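Local coordinates for putative periplasmic or exported protein (Salmonella enterica subsp. enterica serovar Typhimurium, PDB 4GQZ) that binds copper in the bacterial periplasm, forms a V-shaped dimer and probably contributes to copper resistance, at residues Gln22-Ile27 and Gly121-Arg126; Val97-Thr100 and Val106-Gln109. All blocks are in the same frame, centred on the assembly; numbering follows the deposited sequence.

Contact 1 (Gln22-Ile27 and Gly121-Arg126)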
loop_
_atom_site.group_PDB
_atom_site.type_symbol
_atom_site.label_atom_id
_atom_site.label_comp_id
_atom_site.label_asym_id
_atom_site.label_seq_id
_atom_site.Cartn_x
_atom_site.Cartn_y
_atom_site.Cartn_z
ATOM N N GLN B 22 -4.013 -7.055 0.102
ATOM C CA GLN B 22 -5.017 -8.083 0.340
ATOM C C GLN B 22 -6.107 -8.032 -0.724
ATOM O O GLN B 22 -6.631 -9.068 -1.123
ATOM C CB GLN B 22 -5.623 -7.944 1.747
ATOM C CG GLN B 22 -4.604 -8.104 2.877
ATOM C CD GLN B 22 -5.163 -7.753 4.263
ATOM O OE1 GLN B 22 -6.059 -6.917 4.404
ATOM N NE2 GLN B 22 -4.627 -8.402 5.290
ATOM N N ILE B 23 -6.448 -6.837 -1.196
ATOM C CA ILE B 23 -7.471 -6.725 -2.251
ATOM C C ILE B 23 -6.949 -7.321 -3.558
ATOM O O ILE B 23 -7.620 -8.145 -4.187
ATOM C CB ILE B 23 -7.874 -5.269 -2.524
ATOM C CG1 ILE B 23 -8.561 -4.661 -1.301
ATOM C CG2 ILE B 23 -8.802 -5.180 -3.730
ATOM C CD1 ILE B 23 -8.833 -3.171 -1.446
ATOM N N VAL B 24 -5.765 -6.877 -3.976
ATOM C CA VAL B 24 -5.124 -7.399 -5.182
ATOM C C VAL B 24 -4.950 -8.910 -5.106
ATOM O O VAL B 24 -5.377 -9.638 -6.034
ATOM C CB VAL B 24 -3.790 -6.678 -5.448
ATOM C CG1 VAL B 24 -3.014 -7.353 -6.575
ATOM C CG2 VAL B 24 -4.062 -5.215 -5.783
ATOM N N ASP B 25 -4.366 -9.396 -4.004
ATOM C CA ASP B 25 -4.220 -10.840 -3.790
ATOM C C ASP B 25 -5.564 -11.572 -3.878
ATOM O O ASP B 25 -5.662 -12.636 -4.484
ATOM C CB ASP B 25 -3.607 -11.139 -2.416
ATOM C CG ASP B 25 -2.165 -10.700 -2.305
ATOM O OD1 ASP B 25 -1.560 -10.369 -3.343
ATOM O OD2 ASP B 25 -1.638 -10.681 -1.165
ATOM N N THR B 26 -6.596 -11.014 -3.254
ATOM C CA THR B 26 -7.896 -11.687 -3.225
ATOM C C THR B 26 -8.442 -11.830 -4.638
ATOM O O THR B 26 -8.937 -12.903 -5.037
ATOM C CB THR B 26 -8.924 -10.905 -2.368
ATOM O OG1 THR B 26 -8.426 -10.760 -1.022
ATOM C CG2 THR B 26 -10.257 -11.622 -2.348
ATOM N N ILE B 27 -8.342 -10.753 -5.408
ATOM C CA ILE B 27 -8.910 -10.760 -6.752
ATOM C C ILE B 27 -8.122 -11.672 -7.681
ATOM O O ILE B 27 -8.700 -12.511 -8.390
ATOM C CB ILE B 27 -8.988 -9.343 -7.337
ATOM C CG1 ILE B 27 -9.917 -8.462 -6.496
ATOM C CG2 ILE B 27 -9.531 -9.374 -8.755
ATOM C CD1 ILE B 27 -10.071 -7.057 -7.061
ATOM N N GLY B 121 1.483 -14.027 -8.501
ATOM C CA GLY B 121 1.830 -12.642 -8.235
ATOM C C GLY B 121 2.922 -12.502 -7.181
ATOM O O GLY B 121 2.922 -13.225 -6.184
ATOM N N VAL B 122 3.883 -11.607 -7.410
ATOM C CA VAL B 122 4.857 -11.286 -6.367
ATOM C C VAL B 122 4.884 -9.797 -6.069
ATOM O O VAL B 122 4.648 -8.970 -6.950
ATOM C CB VAL B 122 6.281 -11.747 -6.725
ATOM C CG1 VAL B 122 6.347 -13.266 -6.755
ATOM C CG2 VAL B 122 6.713 -11.167 -8.074
ATOM N N TRP B 123 5.195 -9.461 -4.822
ATOM C CA TRP B 123 5.310 -8.074 -4.409
ATOM C C TRP B 123 6.779 -7.707 -4.281
ATOM O O TRP B 123 7.524 -8.310 -3.500
ATOM C CB TRP B 123 4.574 -7.871 -3.088
ATOM C CG TRP B 123 3.068 -8.013 -3.220
ATOM C CD1 TRP B 123 2.312 -9.129 -2.948
ATOM C CD2 TRP B 123 2.147 -7.001 -3.648
ATOM N NE1 TRP B 123 0.984 -8.865 -3.184
ATOM C CE2 TRP B 123 0.853 -7.568 -3.606
ATOM C CE3 TRP B 123 2.292 -5.676 -4.065
ATOM C CZ2 TRP B 123 -0.288 -6.851 -3.976
ATOM C CZ3 TRP B 123 1.163 -4.965 -4.423
ATOM C CH2 TRP B 123 -0.115 -5.556 -4.382
ATOM N N LEU B 124 7.196 -6.710 -5.052
ATOM C CA LEU B 124 8.614 -6.445 -5.250
ATOM C C LEU B 124 8.953 -4.997 -4.883
ATOM O O LEU B 124 8.108 -4.107 -5.012
ATOM C CB LEU B 124 8.976 -6.720 -6.716
ATOM C CG LEU B 124 8.803 -8.152 -7.242
ATOM C CD1 LEU B 124 9.116 -8.219 -8.712
ATOM C CD2 LEU B 124 9.717 -9.108 -6.493
ATOM N N PRO B 125 10.192 -4.758 -4.425
ATOM C CA PRO B 125 10.642 -3.377 -4.187
ATOM C C PRO B 125 10.522 -2.580 -5.477
ATOM O O PRO B 125 10.713 -3.145 -6.554
ATOM C CB PRO B 125 12.126 -3.532 -3.824
ATOM C CG PRO B 125 12.323 -4.986 -3.490
ATOM C CD PRO B 125 11.270 -5.751 -4.239
ATOM N N ARG B 126 10.184 -1.301 -5.375
ATOM C CA ARG B 126 10.050 -0.455 -6.557
ATOM C C ARG B 126 11.409 0.008 -7.074
ATOM O O ARG B 126 12.385 0.032 -6.328
ATOM C CB ARG B 126 9.167 0.760 -6.233
ATOM C CG ARG B 126 7.719 0.387 -5.990
ATOM C CD ARG B 126 6.845 1.602 -5.682
ATOM N NE ARG B 126 5.437 1.222 -5.577
ATOM C CZ ARG B 126 4.645 0.966 -6.615
ATOM N NH1 ARG B 126 5.109 1.029 -7.858
ATOM N NH2 ARG B 126 3.378 0.646 -6.414
#
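Trp123 reaches out from strand 120-125 and presents the NE1 edge of its indole to Asp25 of helix 20-28, with Val24 meeting the six-membered ring obliquely. Trp123 CG stands anti to the carbonyl carbon (chi1 -68°), which sends the ring across the gap between two backbones whose nearest CA atoms, those of Asp25 and Gly121, are still 7.7 Å apart.

The polar part is a single hydrogen bond. Trp123 NE1 donates to Asp25 OD1 over 3.0 Å, with an N-H...O angle of 159°. The acceptor lies almost in the indole plane and uses its syn lone pair, on the side of OD2, but the carboxylate itself is turned 64° to the ring; OD2 stays 3.8 Å from NE1.

The apolar part involves the six-membered ring. Val24 sets CG1 3.8 Å from Trp123 CZ2, and its CB lies at the same distance from that carbon. Tyr65 of the adjacent strand 63-68 touches all three residues, its ring meeting that of Trp123, and Leu47 of strand 46-50 also packs on Val24.

The contact thus joins a helix lying against the sheet of strand 46-50 to an outer strand of the mixed sheet, through one long side chain. The hydrogen bond and the Val24 contact engage different parts of the indole, so together they probably limit how far the ring can swing or turn, while the neutral donor would leave the carboxylate's negative charge largely uncompensated by this bond alone.

Contact 2 (Val97-Thr100 and Val106-Gln109)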
loop_
_atom_site.group_PDB
_atom_site.type_symbol
_atom_site.label_atom_id
_atom_site.label_comp_id
_atom_site.label_asym_id
_atom_site.label_seq_id
_atom_site.Cartn_x
_atom_site.Cartn_y
_atom_site.Cartn_z
ATOM N N VAL B 97 10.105 -20.327 -7.801
ATOM C CA VAL B 97 10.190 -18.947 -8.268
ATOM C C VAL B 97 11.389 -18.246 -7.635
ATOM O O VAL B 97 11.532 -18.247 -6.408
ATOM C CB VAL B 97 8.897 -18.176 -7.913
ATOM C CG1 VAL B 97 9.003 -16.693 -8.313
ATOM C CG2 VAL B 97 7.666 -18.839 -8.575
ATOM N N LYS B 98 12.253 -17.660 -8.461
ATOM C CA LYS B 98 13.379 -16.892 -7.933
ATOM C C LYS B 98 13.457 -15.518 -8.564
ATOM O O LYS B 98 13.462 -15.392 -9.787
ATOM C CB LYS B 98 14.713 -17.617 -8.149
ATOM C CG LYS B 98 15.891 -16.865 -7.523
ATOM C CD LYS B 98 17.190 -17.683 -7.517
ATOM C CE LYS B 98 17.705 -17.935 -8.916
ATOM N NZ LYS B 98 18.889 -18.836 -8.881
ATOM N N VAL B 99 13.518 -14.483 -7.734
ATOM C CA VAL B 99 13.739 -13.142 -8.250
ATOM C C VAL B 99 15.025 -12.589 -7.666
ATOM O O VAL B 99 15.201 -12.582 -6.443
ATOM C CB VAL B 99 12.585 -12.199 -7.911
ATOM C CG1 VAL B 99 12.959 -10.756 -8.275
ATOM C CG2 VAL B 99 11.335 -12.625 -8.652
ATOM N N THR B 100 15.919 -12.139 -8.543
ATOM C CA THR B 100 17.220 -11.627 -8.134
ATOM C C THR B 100 17.415 -10.227 -8.708
ATOM O O THR B 100 17.080 -9.988 -9.863
ATOM C CB THR B 100 18.372 -12.566 -8.616
ATOM O OG1 THR B 100 18.324 -12.713 -10.042
ATOM C CG2 THR B 100 18.234 -13.939 -8.001
ATOM N N VAL B 106 19.003 -11.883 -3.687
ATOM C CA VAL B 106 17.795 -12.685 -3.904
ATOM C C VAL B 106 16.610 -12.052 -3.186
ATOM O O VAL B 106 16.617 -11.914 -1.964
ATOM C CB VAL B 106 17.996 -14.142 -3.432
ATOM C CG1 VAL B 106 16.678 -14.923 -3.490
ATOM C CG2 VAL B 106 19.036 -14.812 -4.282
ATOM N N ILE B 107 15.596 -11.642 -3.948
ATOM C CA ILE B 107 14.436 -10.970 -3.379
ATOM C C ILE B 107 13.354 -11.997 -3.094
ATOM O O ILE B 107 12.631 -11.925 -2.096
ATOM C CB ILE B 107 13.839 -9.927 -4.356
ATOM C CG1 ILE B 107 14.909 -8.954 -4.858
ATOM C CG2 ILE B 107 12.702 -9.177 -3.692
ATOM C CD1 ILE B 107 15.670 -8.233 -3.748
ATOM N N VAL B 108 13.226 -12.941 -4.013
ATOM C CA VAL B 108 12.237 -13.994 -3.877
ATOM C C VAL B 108 12.893 -15.317 -4.200
ATOM O O VAL B 108 13.603 -15.438 -5.190
ATOM C CB VAL B 108 11.032 -13.780 -4.829
ATOM C CG1 VAL B 108 10.014 -14.895 -4.650
ATOM C CG2 VAL B 108 10.375 -12.449 -4.568
ATOM N N GLN B 109 12.676 -16.306 -3.345
ATOM C CA GLN B 109 13.101 -17.659 -3.643
ATOM C C GLN B 109 12.202 -18.615 -2.892
ATOM O O GLN B 109 12.361 -18.793 -1.680
ATOM C CB GLN B 109 14.542 -17.882 -3.215
ATOM C CG GLN B 109 14.894 -19.355 -3.052
ATOM C CD GLN B 109 15.622 -19.905 -4.237
ATOM O OE1 GLN B 109 15.016 -20.213 -5.265
ATOM N NE2 GLN B 109 16.939 -20.046 -4.106
#
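With CG1 anti to the backbone N in both residues (chi1 171° in Val99, -180° in Val108), the CG1 methyls of the two valines diverge, toward Ile107 and Val97 respectively, while their CB and CG2 atoms meet across the strands, CB to CB at 3.8 Å. On the other face, Gln109 bends at chi2 (100°) and folds its amide back beside the lysine chain, bringing OE1 to 3.9 Å from Lys98 CB. The methyls Thr100 CG2 and Val106 CG2 touch on that same face.

The strands form an antiparallel beta hairpin interrupted by a classic beta bulge: Ile107 and Val108 together face Val99, and the register slips by one. Val99 O therefore accepts hydrogen bonds from two backbone amides, Ile107 N at 2.7 Å and Val108 N at 3.2 Å, the latter in the carbonyl plane on a lone pair and the former tilted slightly out of it. In return Val99 N donates to Val108 O over 2.7 Å. Beyond this pair the alpha carbons join in, with Gln109 CA lying 3.2 Å from Val97 O in a CA-H...O contact. Leu124 of strand 120-125 packs on Val99, Ile107 and Val108, while Leu132 of strand 129-136 covers Val97 and Val99.

After a short strand and helix 5-12, the chain enters helix 20-28, which supplies one side of contact 1, and then builds strands 39-42, 46-50, 55-59 and 63-68. Contact 2 comes next: strand 94-101 turns back after only a few residues to pair with 106-109, closing a short local loop. Strand 120-125 then completes contact 1 and closes a far longer loop, inside which contact 2 is nested. The two centres lie about 15 Å apart, yet strand 120-125 bridges them, with Pro125 CD packing 3.8 Å from Ile107 CG2. Helix, mixed sheet and hairpin sheet are thereby tied in series.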